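Local coordinates for protein 3-deoxy-d-manno-octulosonic-acid transferase (Acinetobacter baumannii, PDB 4BFC) that probably transfers Kdo from CMP-Kdo to the lipid A precursor during lipopolysaccharide synthesis, the fragment here being its C-terminal CMP-Kdo-binding domain, at residues T98-M103 with V113-S118; A48-P53 with C74-R79; N41-T46 with N67-L72. All blocks are in the same frame, centred on the assembly; numbering follows the deposited sequence. Where two conformers were deposited one is given.

In the fold
From the N terminus, strand 43-50 enters the sheet at contact 3 and leaves it at contact 2. The chain returns through helix 54-68, turns at 67-72, where contact 3 closes against 41-46, and runs up strand 72-78 to close contact 2 at 74-79. These two contacts therefore cross, tying the start and the end of the same beta-alpha-beta unit, with their centres about 17 Å apart. Contact 1 follows in series. After helix 84-93 the chain forms strand 98-100, and contact 1 closes the short loop between strands 98-100 and 113-115. Strand 113-115 also flanks strand 72-78, through Tyr114 N on Cys74 O (2.9 Å), so all three contacts belong to one parallel sheet.

Contact 1. Residues T98-M103 with V113-S118; sequences THRRSM and VYLADS
A chi1 of 58° places the Asp117 carboxylate between that residue's own N and carbonyl carbon, while a bend at chi3 (76°) turns the head of Arg100 towards it. The arginine grips side-on with two nitrogens on one oxygen: NE and NH2 of Arg100 each lie 2.9 Å from OD2 of Asp117. NE comes from above the carboxylate plane and NH2 on the anti side, somewhat tilted from it, with the two flat groups 27° apart. Ser102 reaches the same carboxylate on the syn sides, both donors tilted well out of its plane, its OG 2.6 Å from Asp117 OD2 and its backbone N 2.8 Å from Asp117 OD1. OD2 thus takes three donors, and the four bonds together should fix the rotation of the group. Arg100 NH2 is shared with Asp85, and Phe88 makes a cation-pi contact with the guanidinium.

This network sits at the C-terminal ends of two parallel strands, 98-100 at the edge of the Rossmann-like sheet and 113-115 inside it, as in the C-terminal domain of GT-B glycosyltransferases. Their pairing runs through Leu115 N to His99 O (2.8 Å) and Arg101 N to Leu115 O (3.0 Å), with His99 N on Val113 O completing it. Beyond Leu115 the chain makes consecutive inverse gamma turns centred on Ala116 and Asp117.

On the sheet face carrying His99 and Tyr114, the phenol reaches along the strand until its OH is 3.3 Å from Arg101 CD, its hydrogen-bond partner being Gln105 O. The Arg101 chain passes this hydroxyl, its CG touches Ser118 CB at 3.8 Å, and its NH2 ends in a salt bridge with Glu121.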
ATOM      1  N   THR A  98     -21.566  11.631 -14.390  1.00 21.70           N
ATOM      2  CA  THR A  98     -20.517  10.605 -14.151  1.00 22.69           C
ATOM      3  C   THR A  98     -21.054   9.192 -14.398  1.00 23.63           C
ATOM      4  O   THR A  98     -22.122   8.842 -13.855  1.00 26.59           O
ATOM      5  CB  THR A  98     -20.041  10.710 -12.693  1.00 24.12           C
ATOM      6  OG1 THR A  98     -19.681  12.067 -12.383  1.00 24.61           O
ATOM      7  CG2 THR A  98     -18.777   9.762 -12.365  1.00 20.81           C
ATOM      8  N   HIS A  99     -20.394   8.461 -15.282  1.00 21.45           N
ATOM      9  CA  HIS A  99     -20.685   7.067 -15.599  1.00 22.77           C
ATOM     10  C   HIS A  99     -19.569   6.203 -15.108  1.00 24.82           C
ATOM     11  O   HIS A  99     -18.403   6.671 -14.897  1.00 23.33           O
ATOM     12  CB  HIS A  99     -20.964   6.925 -17.084  1.00 26.08           C
ATOM     13  CG  HIS A  99     -22.142   7.750 -17.508  1.00 26.38           C
ATOM     14  ND1 HIS A  99     -23.383   7.608 -16.949  1.00 31.70           N
ATOM     15  CD2 HIS A  99     -22.216   8.843 -18.356  1.00 26.44           C
ATOM     16  CE1 HIS A  99     -24.209   8.548 -17.490  1.00 25.66           C
ATOM     17  NE2 HIS A  99     -23.493   9.293 -18.332  1.00 30.72           N
ATOM     18  N   ARG A 100     -19.916   4.953 -14.807  1.00 20.67           N
ATOM     19  CA  ARG A 100     -18.994   4.027 -14.072  1.00 21.06           C
ATOM     20  C   ARG A 100     -18.702   2.730 -14.793  1.00 19.22           C
ATOM     21  O   ARG A 100     -19.625   2.011 -15.229  1.00 20.94           O
ATOM     22  CB  ARG A 100     -19.564   3.672 -12.680  1.00 20.03           C
ATOM     23  CG  ARG A 100     -19.914   4.838 -11.790  1.00 21.99           C
ATOM     24  CD  ARG A 100     -20.480   4.345 -10.482  1.00 23.56           C
ATOM     25  NE  ARG A 100     -19.390   3.849  -9.652  1.00 23.71           N
ATOM     26  CZ  ARG A 100     -19.404   3.822  -8.288  1.00 23.63           C
ATOM     27  NH1 ARG A 100     -20.462   4.235  -7.577  1.00 25.83           N
ATOM     28  NH2 ARG A 100     -18.302   3.417  -7.614  1.00 24.20           N
ATOM     29  N   ARG A 101     -17.430   2.403 -14.983  1.00 17.75           N
ATOM     30  CA  ARG A 101     -17.036   1.154 -15.571  1.00 19.61           C
ATOM     31  C   ARG A 101     -17.641  -0.008 -14.751  1.00 21.35           C
ATOM     32  O   ARG A 101     -18.075  -0.993 -15.332  1.00 24.23           O
ATOM     33  CB  ARG A 101     -15.478   1.052 -15.554  1.00 19.67           C
ATOM     34  CG  ARG A 101     -14.879  -0.218 -16.111  1.00 20.59           C
ATOM     35  CD  ARG A 101     -15.236  -0.403 -17.586  1.00 19.61           C
ATOM     36  NE  ARG A 101     -14.314  -1.308 -18.218  1.00 21.12           N
ATOM     37  CZ  ARG A 101     -14.411  -1.663 -19.494  1.00 21.22           C
ATOM     38  NH1 ARG A 101     -15.440  -1.220 -20.201  1.00 24.19           N
ATOM     39  NH2 ARG A 101     -13.504  -2.477 -20.013  1.00 23.67           N
ATOM     40  N   SER A 102     -17.672   0.130 -13.429  1.00 21.53           N
ATOM     41  CA  SER A 102     -18.174  -1.000 -12.596  1.00 23.43           C
ATOM     42  C   SER A 102     -19.622  -1.354 -12.825  1.00 26.27           C
ATOM     43  O   SER A 102     -20.044  -2.456 -12.405  1.00 26.33           O
ATOM     44  CB  SER A 102     -18.000  -0.704 -11.122  1.00 21.16           C
ATOM     45  OG  SER A 102     -18.800   0.334 -10.630  1.00 21.62           O
ATOM     46  N   MET A 103     -20.370  -0.414 -13.419  1.00 24.97           N
ATOM     47  CA  MET A 103     -21.794  -0.639 -13.739  0.50 26.19           C
ATOM     48  C   MET A 103     -22.008  -0.983 -15.210  1.00 24.67           C
ATOM     49  O   MET A 103     -23.157  -0.952 -15.727  1.00 26.41           O
ATOM     50  CB  MET A 103     -22.605   0.574 -13.361  0.50 27.28           C
ATOM     51  CG  MET A 103     -22.536   0.929 -11.896  0.50 27.25           C
ATOM     52  SD  MET A 103     -23.445   2.429 -11.612  0.50 27.08           S
ATOM     53  CE  MET A 103     -25.050   2.139 -12.398  0.50 29.75           C
ATOM     54  N   VAL A 113     -17.530  12.923 -16.713  1.00 21.43           N
ATOM     55  CA  VAL A 113     -16.434  12.174 -16.024  1.00 20.88           C
ATOM     56  C   VAL A 113     -16.767  10.691 -16.204  1.00 20.71           C
ATOM     57  O   VAL A 113     -17.904  10.274 -15.975  1.00 23.10           O
ATOM     58  CB  VAL A 113     -16.373  12.498 -14.519  1.00 19.00           C
ATOM     59  CG1 VAL A 113     -15.293  11.635 -13.779  1.00 19.97           C
ATOM     60  CG2 VAL A 113     -16.103  13.992 -14.298  1.00 23.89           C
ATOM     61  N   TYR A 114     -15.788   9.912 -16.618  1.00 19.72           N
ATOM     62  CA  TYR A 114     -15.938   8.500 -16.610  1.00 19.09           C
ATOM     63  C   TYR A 114     -15.101   7.958 -15.469  1.00 18.74           C
ATOM     64  O   TYR A 114     -13.865   8.051 -15.517  1.00 21.10           O
ATOM     65  CB  TYR A 114     -15.441   7.960 -17.943  1.00 20.40           C
ATOM     66  CG  TYR A 114     -15.777   6.510 -18.117  1.00 20.88           C
ATOM     67  CD1 TYR A 114     -17.105   6.082 -18.242  1.00 21.57           C
ATOM     68  CD2 TYR A 114     -14.754   5.536 -18.108  1.00 20.34           C
ATOM     69  CE1 TYR A 114     -17.409   4.711 -18.408  1.00 24.20           C
ATOM     70  CE2 TYR A 114     -15.022   4.183 -18.308  1.00 18.58           C
ATOM     71  CZ  TYR A 114     -16.383   3.775 -18.406  1.00 19.77           C
ATOM     72  OH  TYR A 114     -16.624   2.426 -18.595  1.00 21.54           O
ATOM     73  N   LEU A 115     -15.784   7.438 -14.449  1.00 18.79           N
ATOM     74  CA  LEU A 115     -15.045   6.794 -13.343  1.00 18.79           C
ATOM     75  C   LEU A 115     -14.685   5.363 -13.737  1.00 18.25           C
ATOM     76  O   LEU A 115     -15.574   4.462 -13.896  1.00 19.02           O
ATOM     77  CB  LEU A 115     -15.852   6.838 -12.092  1.00 17.39           C
ATOM     78  CG  LEU A 115     -15.271   6.177 -10.860  1.00 18.17           C
ATOM     79  CD1 LEU A 115     -13.891   6.783 -10.462  1.00 20.32           C
ATOM     80  CD2 LEU A 115     -16.263   6.368  -9.703  1.00 19.59           C
ATOM     81  N   ALA A 116     -13.395   5.140 -13.955  1.00 17.80           N
ATOM     82  CA  ALA A 116     -12.886   3.842 -14.340  1.00 17.37           C
ATOM     83  C   ALA A 116     -12.584   2.972 -13.104  1.00 17.08           C
ATOM     84  O   ALA A 116     -11.416   2.671 -12.730  1.00 18.79           O
ATOM     85  CB  ALA A 116     -11.684   3.967 -15.331  1.00 16.19           C
ATOM     86  N   ASP A 117     -13.651   2.606 -12.442  1.00 18.37           N
ATOM     87  CA  ASP A 117     -13.633   1.921 -11.137  1.00 17.96           C
ATOM     88  C   ASP A 117     -13.609   0.407 -11.345  1.00 21.01           C
ATOM     89  O   ASP A 117     -14.588  -0.303 -10.937  1.00 26.36           O
ATOM     90  CB  ASP A 117     -14.749   2.403 -10.207  1.00 18.67           C
ATOM     91  CG  ASP A 117     -16.174   2.245 -10.780  1.00 20.51           C
ATOM     92  OD1 ASP A 117     -16.324   2.069 -12.010  1.00 20.67           O
ATOM     93  OD2 ASP A 117     -17.076   2.208  -9.928  1.00 21.60           O
ATOM     94  N   SER A 118     -12.482  -0.063 -11.863  1.00 24.29           N
ATOM     95  CA  SER A 118     -12.249  -1.483 -12.108  1.00 25.62           C
ATOM     96  C   SER A 118     -10.787  -1.828 -11.849  1.00 26.67           C
ATOM     97  O   SER A 118      -9.961  -0.962 -11.686  1.00 26.54           O
ATOM     98  CB  SER A 118     -12.596  -1.765 -13.553  1.00 24.24           C
ATOM     99  OG  SER A 118     -11.629  -1.193 -14.454  1.00 23.21           O
TER

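Contact 2. Residues A48-P53 with C74-R79; sequences ASTHAP and CIVVPR. With SO4 (sulfate ion), chain B.
Arg79 packs along Ser49, Thr50 and His51 for most of its length. Its CB lies 3.3 Å from Thr50 O, the carbonyl that also accepts the Arg79 backbone N at 2.8 Å, in the carbonyl plane and on a lone pair. CG is anti to the backbone N (chi1 177°), which carries it alongside the imidazole, 3.7 Å from His51 NE2. The bend at chi2 (62°) then sets CD against the CB of Ser49, 4.1 Å away. At the tip, NE gives an almost straight bond to sulfate, Arg79 NE to O4 being 2.9 Å. NH1 donates to a water at 3.0 Å, which in turn meets Ser49 OG, so the hydroxyl and the guanidinium are bridged without touching. NH2 makes a long, weak ion pair with Glu82 of the third subunit.

The His51 ring lies beside the arginine and points the same way, its plane 19° from that of the guanidinium. Its edge also faces the anion, with CE1 of His51 3.3 Å from sulfate O2. NE2 of His51 is hydrogen-bonded to His145, and His80 adds a further hydrogen bond to the sulfate.

Behind this group the pairing slips by one residue: Ala48 is level with Val77 but Thr50 with Pro78, a beta bulge. Thr50 N gives a weak bond to Val77 O, and the firm Arg79 N to Thr50 O bond follows it. Thr50 OG1 lies 3.3 Å from Pro78 CA and is hydrogen-bonded to Glu55. The site lies at the C-terminal ends of parallel strands of a beta-alpha-beta unit, where Rossmann-like domains commonly bind nucleotides and phosphates; the sulfate, probably from the crystallisation liquor, is consistent with an anion-binding position in this CMP-Kdo-binding domain.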
ATOM      1  N   ALA A  48      -4.823   9.563 -13.521  1.00 16.48           N
ATOM      2  CA  ALA A  48      -4.507   8.122 -13.340  1.00 16.34           C
ATOM      3  C   ALA A  48      -3.774   7.895 -12.063  1.00 17.37           C
ATOM      4  O   ALA A  48      -2.892   8.671 -11.682  1.00 16.52           O
ATOM      5  CB  ALA A  48      -3.675   7.629 -14.519  1.00 18.30           C
ATOM      6  N   SER A  49      -4.129   6.789 -11.391  1.00 16.88           N
ATOM      7  CA  SER A  49      -3.484   6.457 -10.098  1.00 15.72           C
ATOM      8  C   SER A  49      -3.557   7.584  -9.059  1.00 16.41           C
ATOM      9  O   SER A  49      -2.570   7.912  -8.387  1.00 17.45           O
ATOM     10  CB  SER A  49      -2.056   5.990 -10.314  1.00 16.04           C
ATOM     11  OG  SER A  49      -2.067   4.831 -11.117  1.00 18.14           O
ATOM     12  N   THR A  50      -4.733   8.164  -8.926  1.00 14.88           N
ATOM     13  CA  THR A  50      -4.940   9.324  -8.082  1.00 17.36           C
ATOM     14  C   THR A  50      -5.131   8.922  -6.630  1.00 17.88           C
ATOM     15  O   THR A  50      -5.592   7.813  -6.292  1.00 18.77           O
ATOM     16  CB  THR A  50      -6.160  10.164  -8.528  1.00 16.32           C
ATOM     17  OG1 THR A  50      -7.294   9.314  -8.688  1.00 16.60           O
ATOM     18  CG2 THR A  50      -5.843  10.866  -9.883  1.00 21.74           C
ATOM     19  N   HIS A  51      -4.756   9.863  -5.765  1.00 15.52           N
ATOM     20  CA  HIS A  51      -4.981   9.871  -4.306  1.00 18.02           C
ATOM     21  C   HIS A  51      -5.718  11.116  -3.888  1.00 18.65           C
ATOM     22  O   HIS A  51      -5.614  12.140  -4.599  1.00 20.18           O
ATOM     23  CB  HIS A  51      -3.638   9.913  -3.569  1.00 18.03           C
ATOM     24  CG  HIS A  51      -2.710   8.736  -3.814  1.00 19.37           C
ATOM     25  ND1 HIS A  51      -2.141   8.051  -2.795  1.00 23.21           N
ATOM     26  CD2 HIS A  51      -2.261   8.144  -4.992  1.00 18.89           C
ATOM     27  CE1 HIS A  51      -1.310   7.104  -3.331  1.00 21.40           C
ATOM     28  NE2 HIS A  51      -1.400   7.158  -4.647  1.00 20.16           N
ATOM     29  N   ALA A  52      -6.373  11.097  -2.707  1.00 19.95           N
ATOM     30  CA  ALA A  52      -6.998  12.309  -2.139  1.00 21.38           C
ATOM     31  C   ALA A  52      -5.852  13.294  -1.860  1.00 22.03           C
ATOM     32  O   ALA A  52      -4.793  12.897  -1.361  1.00 21.88           O
ATOM     33  CB  ALA A  52      -7.720  11.998  -0.860  1.00 21.05           C
ATOM     34  N   PRO A  53      -6.036  14.584  -2.148  1.00 22.37           N
ATOM     35  CA  PRO A  53      -7.240  15.334  -2.607  1.00 21.48           C
ATOM     36  C   PRO A  53      -7.146  15.635  -4.116  1.00 20.32           C
ATOM     37  O   PRO A  53      -7.804  16.561  -4.632  1.00 21.28           O
ATOM     38  CB  PRO A  53      -7.102  16.640  -1.808  1.00 23.02           C
ATOM     39  CG  PRO A  53      -5.659  16.890  -1.862  1.00 26.37           C
ATOM     40  CD  PRO A  53      -4.984  15.526  -1.701  1.00 23.27           C
ATOM     41  N   CYS A  74     -13.364  13.620 -18.838  1.00 16.88           N
ATOM     42  CA  CYS A  74     -12.216  13.196 -17.948  1.00 16.92           C
ATOM     43  C   CYS A  74     -12.429  11.778 -17.472  1.00 17.54           C
ATOM     44  O   CYS A  74     -13.390  11.499 -16.800  1.00 19.65           O
ATOM     45  CB  CYS A  74     -12.119  14.125 -16.799  1.00 19.04           C
ATOM     46  SG  CYS A  74     -10.788  13.730 -15.685  1.00 21.62           S
ATOM     47  N   ILE A  75     -11.457  10.928 -17.768  1.00 18.08           N
ATOM     48  CA  ILE A  75     -11.410   9.566 -17.182  1.00 18.54           C
ATOM     49  C   ILE A  75     -10.692   9.656 -15.824  1.00 19.02           C
ATOM     50  O   ILE A  75      -9.572  10.233 -15.766  1.00 18.04           O
ATOM     51  CB  ILE A  75     -10.714   8.575 -18.140  1.00 17.90           C
ATOM     52  CG1 ILE A  75     -11.497   8.458 -19.472  1.00 20.99           C
ATOM     53  CG2 ILE A  75     -10.547   7.191 -17.397  1.00 17.31           C
ATOM     54  CD1 ILE A  75     -10.917   7.467 -20.478  1.00 20.47           C
ATOM     55  N   VAL A  76     -11.258   9.076 -14.755  1.00 17.35           N
ATOM     56  CA  VAL A  76     -10.634   9.117 -13.392  1.00 16.45           C
ATOM     57  C   VAL A  76     -10.339   7.673 -12.945  1.00 16.83           C
ATOM     58  O   VAL A  76     -11.244   6.852 -12.966  1.00 19.77           O
ATOM     59  CB  VAL A  76     -11.580   9.817 -12.376  1.00 17.86           C
ATOM     60  CG1 VAL A  76     -10.904   9.839 -11.029  1.00 20.24           C
ATOM     61  CG2 VAL A  76     -11.819  11.269 -12.848  1.00 21.60           C
ATOM     62  N   VAL A  77      -9.071   7.394 -12.617  1.00 16.48           N
ATOM     63  CA  VAL A  77      -8.656   6.028 -12.254  1.00 18.32           C
ATOM     64  C   VAL A  77      -8.015   6.104 -10.856  1.00 17.84           C
ATOM     65  O   VAL A  77      -6.793   6.294 -10.723  1.00 19.62           O
ATOM     66  CB  VAL A  77      -7.687   5.414 -13.290  1.00 18.04           C
ATOM     67  CG1 VAL A  77      -7.561   3.896 -13.035  1.00 20.87           C
ATOM     68  CG2 VAL A  77      -8.051   5.794 -14.738  1.00 22.31           C
ATOM     69  N   PRO A  78      -8.788   6.032  -9.793  1.00 17.53           N
ATOM     70  CA  PRO A  78      -8.182   6.182  -8.442  1.00 16.25           C
ATOM     71  C   PRO A  78      -7.218   4.996  -8.149  1.00 15.80           C
ATOM     72  O   PRO A  78      -7.387   3.832  -8.692  1.00 17.86           O
ATOM     73  CB  PRO A  78      -9.404   6.077  -7.491  1.00 16.58           C
ATOM     74  CG  PRO A  78     -10.495   6.603  -8.406  1.00 18.39           C
ATOM     75  CD  PRO A  78     -10.261   5.875  -9.682  1.00 17.92           C
ATOM     76  N   ARG A  79      -6.120   5.272  -7.443  1.00 18.55           N
ATOM     77  CA  ARG A  79      -5.100   4.240  -7.181  1.00 16.08           C
ATOM     78  C   ARG A  79      -5.641   3.090  -6.346  1.00 17.30           C
ATOM     79  O   ARG A  79      -5.311   1.923  -6.567  1.00 17.12           O
ATOM     80  CB  ARG A  79      -3.947   4.943  -6.426  1.00 16.14           C
ATOM     81  CG  ARG A  79      -2.825   3.972  -6.007  1.00 15.27           C
ATOM     82  CD  ARG A  79      -2.181   3.324  -7.222  1.00 15.18           C
ATOM     83  NE  ARG A  79      -1.027   2.489  -6.837  1.00 18.78           N
ATOM     84  CZ  ARG A  79      -0.374   1.691  -7.629  1.00 21.42           C
ATOM     85  NH1 ARG A  79      -0.748   1.563  -8.904  1.00 24.46           N
ATOM     86  NH2 ARG A  79       0.737   1.072  -7.134  1.00 22.58           N
TER
HETATM   87  S   SO4 B 500       0.319   3.220  -2.917  0.80 25.51           S
HETATM   88  O1  SO4 B 500       1.579   2.476  -2.557  0.80 27.65           O
HETATM   89  O2  SO4 B 500       0.718   4.562  -3.422  0.80 26.50           O
HETATM   90  O3  SO4 B 500      -0.618   3.470  -1.781  0.80 25.03           O
HETATM   91  O4  SO4 B 500      -0.236   2.485  -4.033  0.80 27.58           O
HETATM   92  O   HOH W   1      -3.202   2.455 -10.426  1.00 23.00           O

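Contact 3. Residues N41-T46 with N67-L72; sequences NRQVVT and NSDRKL
Hydrogen bonds from Arg42 and Gln43 converge on the carbonyl of Lys71. Gln43 N reaches Lys71 O at 2.9 Å and Arg42 NE reaches the same Lys71 O, also at 2.9 Å, from the opposite face of the carbonyl plane. The bends of the arginine at chi2 (-59°) and chi3 (-69°) curl its head back towards this oxygen and let NH2 of Arg42 continue to Leu72 O at 3.1 Å. Both arginine bonds come from above the planes of their carbonyls. Outside the two segments, His108 O and Thr111 O take further bonds from the guanidinium, which thus ties several backbone oxygens together.

A CA-H...O contact, Leu72 CA to Gln43 O at 3.4 Å, accompanies the parallel bridge between these two residues. The Lys71 chain runs past Asn41 in plain van der Waals contact, its CG 3.3 Å from Asn41 O. Apolar contact lies on the side of Gln43 and Leu72: Leu72 CD2 touches Gln43 CB at 3.9 Å and approaches Val45 CG1, with Leu196 packing against all three residues.

Within 67-72, Asp69 shapes the return of the chain. Its OD1 accepts Lys71 N at 3.2 Å, an Asx turn, and its carbonyl accepts Leu72 N, closing a type I beta turn. The turn leads out of helix 54-68 into strand 72-78, laying it parallel to strand 43-50 in a beta-alpha-beta crossover of the Rossmann-like kind.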
ATOM      1  N   ASN A  41     -14.653  12.488 -31.764  1.00 29.80           N
ATOM      2  CA  ASN A  41     -14.878  13.912 -31.513  0.50 31.79           C
ATOM      3  C   ASN A  41     -15.003  14.254 -30.030  1.00 32.33           C
ATOM      4  O   ASN A  41     -15.736  15.182 -29.637  1.00 37.71           O
ATOM      5  CB  ASN A  41     -16.094  14.435 -32.299  0.50 34.41           C
ATOM      6  CG  ASN A  41     -16.035  14.075 -33.768  0.50 35.12           C
ATOM      7  OD1 ASN A  41     -15.174  14.548 -34.510  0.50 38.15           O
ATOM      8  ND2 ASN A  41     -16.950  13.216 -34.192  0.50 34.12           N
ATOM      9  N   ARG A  42     -14.294  13.500 -29.182  1.00 23.59           N
ATOM     10  CA  ARG A  42     -14.176  13.873 -27.802  1.00 24.15           C
ATOM     11  C   ARG A  42     -12.674  14.130 -27.575  1.00 20.37           C
ATOM     12  O   ARG A  42     -11.801  13.603 -28.347  1.00 23.57           O
ATOM     13  CB  ARG A  42     -14.593  12.719 -26.860  1.00 22.12           C
ATOM     14  CG  ARG A  42     -16.044  12.245 -27.015  1.00 25.94           C
ATOM     15  CD  ARG A  42     -16.996  13.401 -26.763  1.00 23.45           C
ATOM     16  NE  ARG A  42     -17.097  13.938 -25.396  1.00 25.27           N
ATOM     17  CZ  ARG A  42     -17.839  13.436 -24.417  1.00 23.40           C
ATOM     18  NH1 ARG A  42     -18.571  12.319 -24.632  1.00 23.53           N
ATOM     19  NH2 ARG A  42     -17.919  14.095 -23.276  1.00 22.36           N
ATOM     20  N   GLN A  43     -12.408  14.983 -26.605  1.00 19.96           N
ATOM     21  CA  GLN A  43     -11.022  15.152 -26.103  0.70 18.16           C
ATOM     22  C   GLN A  43     -10.964  14.485 -24.726  1.00 19.11           C
ATOM     23  O   GLN A  43     -11.567  14.966 -23.770  1.00 20.25           O
ATOM     24  CB  GLN A  43     -10.637  16.603 -25.992  0.70 23.64           C
ATOM     25  CG  GLN A  43     -10.505  17.248 -27.338  0.70 22.46           C
ATOM     26  CD  GLN A  43     -10.269  18.742 -27.210  0.70 28.01           C
ATOM     27  OE1 GLN A  43     -10.923  19.443 -26.424  0.70 26.62           O
ATOM     28  NE2 GLN A  43      -9.296  19.224 -27.952  0.70 26.93           N
ATOM     29  N   VAL A  44     -10.217  13.365 -24.690  1.00 21.14           N
ATOM     30  CA  VAL A  44     -10.167  12.530 -23.465  1.00 18.57           C
ATOM     31  C   VAL A  44      -8.937  12.899 -22.622  1.00 18.06           C
ATOM     32  O   VAL A  44      -7.779  12.791 -23.134  1.00 19.08           O
ATOM     33  CB  VAL A  44     -10.058  11.053 -23.830  1.00 20.09           C
ATOM     34  CG1 VAL A  44     -10.007  10.202 -22.546  1.00 18.35           C
ATOM     35  CG2 VAL A  44     -11.321  10.705 -24.658  1.00 21.54           C
ATOM     36  N   VAL A  45      -9.214  13.375 -21.409  1.00 16.76           N
ATOM     37  CA  VAL A  45      -8.148  13.741 -20.445  1.00 18.33           C
ATOM     38  C   VAL A  45      -8.248  12.748 -19.283  1.00 17.24           C
ATOM     39  O   VAL A  45      -9.376  12.530 -18.782  1.00 20.27           O
ATOM     40  CB  VAL A  45      -8.250  15.232 -20.009  1.00 20.65           C
ATOM     41  CG1 VAL A  45      -8.322  16.118 -21.271  1.00 23.29           C
ATOM     42  CG2 VAL A  45      -9.438  15.585 -19.111  1.00 22.40           C
ATOM     43  N   THR A  46      -7.097  12.249 -18.831  1.00 17.79           N
ATOM     44  CA  THR A  46      -7.187  11.171 -17.815  1.00 18.52           C
ATOM     45  C   THR A  46      -6.397  11.510 -16.544  1.00 17.38           C
ATOM     46  O   THR A  46      -5.190  11.946 -16.651  1.00 18.75           O
ATOM     47  CB  THR A  46      -6.682   9.901 -18.499  1.00 18.83           C
ATOM     48  OG1 THR A  46      -7.637   9.519 -19.484  1.00 20.77           O
ATOM     49  CG2 THR A  46      -6.496   8.684 -17.525  1.00 20.70           C
ATOM     50  N   ASN A  67     -18.242  21.746 -18.244  1.00 28.13           N
ATOM     51  CA  ASN A  67     -19.601  22.368 -18.420  1.00 29.07           C
ATOM     52  C   ASN A  67     -19.711  23.180 -19.720  1.00 32.98           C
ATOM     53  O   ASN A  67     -20.746  23.096 -20.452  1.00 34.24           O
ATOM     54  CB  ASN A  67     -19.983  23.263 -17.222  1.00 29.81           C
ATOM     55  CG  ASN A  67     -20.143  22.490 -15.911  1.00 30.89           C
ATOM     56  OD1 ASN A  67     -20.568  21.379 -15.922  1.00 30.35           O
ATOM     57  ND2 ASN A  67     -19.780  23.095 -14.799  1.00 33.41           N
ATOM     58  N   SER A  68     -18.658  23.927 -20.065  1.00 31.69           N
ATOM     59  CA  SER A  68     -18.719  24.784 -21.258  1.00 32.40           C
ATOM     60  C   SER A  68     -18.392  24.114 -22.598  1.00 34.07           C
ATOM     61  O   SER A  68     -18.898  24.514 -23.647  1.00 38.59           O
ATOM     62  CB  SER A  68     -17.933  26.092 -21.025  1.00 32.42           C
ATOM     63  OG  SER A  68     -16.549  25.916 -21.270  1.00 37.10           O
ATOM     64  N   ASP A  69     -17.584  23.049 -22.566  1.00 27.88           N
ATOM     65  CA  ASP A  69     -17.109  22.366 -23.734  1.00 26.57           C
ATOM     66  C   ASP A  69     -17.419  20.892 -23.548  1.00 33.84           C
ATOM     67  O   ASP A  69     -16.619  20.183 -22.914  1.00 29.41           O
ATOM     68  CB  ASP A  69     -15.584  22.619 -23.900  1.00 27.87           C
ATOM     69  CG  ASP A  69     -15.024  21.999 -25.153  1.00 30.83           C
ATOM     70  OD1 ASP A  69     -15.759  21.292 -25.885  1.00 31.16           O
ATOM     71  OD2 ASP A  69     -13.818  22.227 -25.424  1.00 39.48           O
ATOM     72  N   ARG A  70     -18.561  20.445 -24.099  1.00 31.28           N
ATOM     73  CA  ARG A  70     -19.081  19.059 -24.012  0.50 32.06           C
ATOM     74  C   ARG A  70     -18.224  18.042 -24.746  1.00 30.37           C
ATOM     75  O   ARG A  70     -18.444  16.800 -24.639  1.00 34.77           O
ATOM     76  CB  ARG A  70     -20.523  18.962 -24.567  0.50 30.34           C
ATOM     77  CG  ARG A  70     -21.593  19.629 -23.714  0.50 32.54           C
ATOM     78  CD  ARG A  70     -21.282  19.580 -22.229  0.50 31.76           C
ATOM     79  NE  ARG A  70     -21.583  18.266 -21.656  0.50 33.24           N
ATOM     80  CZ  ARG A  70     -22.665  17.983 -20.938  0.50 28.88           C
ATOM     81  NH1 ARG A  70     -23.562  18.940 -20.691  0.50 32.82           N
ATOM     82  NH2 ARG A  70     -22.855  16.750 -20.467  0.50 22.32           N
ATOM     83  N   LYS A  71     -17.254  18.522 -25.515  1.00 28.64           N
ATOM     84  CA  LYS A  71     -16.341  17.620 -26.213  1.00 27.95           C
ATOM     85  C   LYS A  71     -15.406  16.950 -25.162  1.00 23.61           C
ATOM     86  O   LYS A  71     -14.904  15.857 -25.389  1.00 24.83           O
ATOM     87  CB  LYS A  71     -15.436  18.326 -27.226  1.00 35.64           C
ATOM     88  CG  LYS A  71     -15.925  18.362 -28.677  1.00 43.00           C
ATOM     89  CD  LYS A  71     -14.930  19.134 -29.564  1.00 43.63           C
ATOM     90  CE  LYS A  71     -13.526  18.507 -29.652  1.00 46.08           C
ATOM     91  NZ  LYS A  71     -13.194  17.915 -30.994  1.00 45.94           N
ATOM     92  N   LEU A  72     -15.098  17.684 -24.111  1.00 22.94           N
ATOM     93  CA  LEU A  72     -14.050  17.177 -23.158  1.00 22.06           C
ATOM     94  C   LEU A  72     -14.703  16.057 -22.346  1.00 24.44           C
ATOM     95  O   LEU A  72     -15.891  16.122 -22.027  1.00 22.04           O
ATOM     96  CB  LEU A  72     -13.646  18.290 -22.167  1.00 24.54           C
ATOM     97  CG  LEU A  72     -12.690  19.354 -22.680  1.00 25.38           C
ATOM     98  CD1 LEU A  72     -12.621  20.464 -21.659  1.00 27.04           C
ATOM     99  CD2 LEU A  72     -11.296  18.742 -22.821  1.00 26.65           C
TER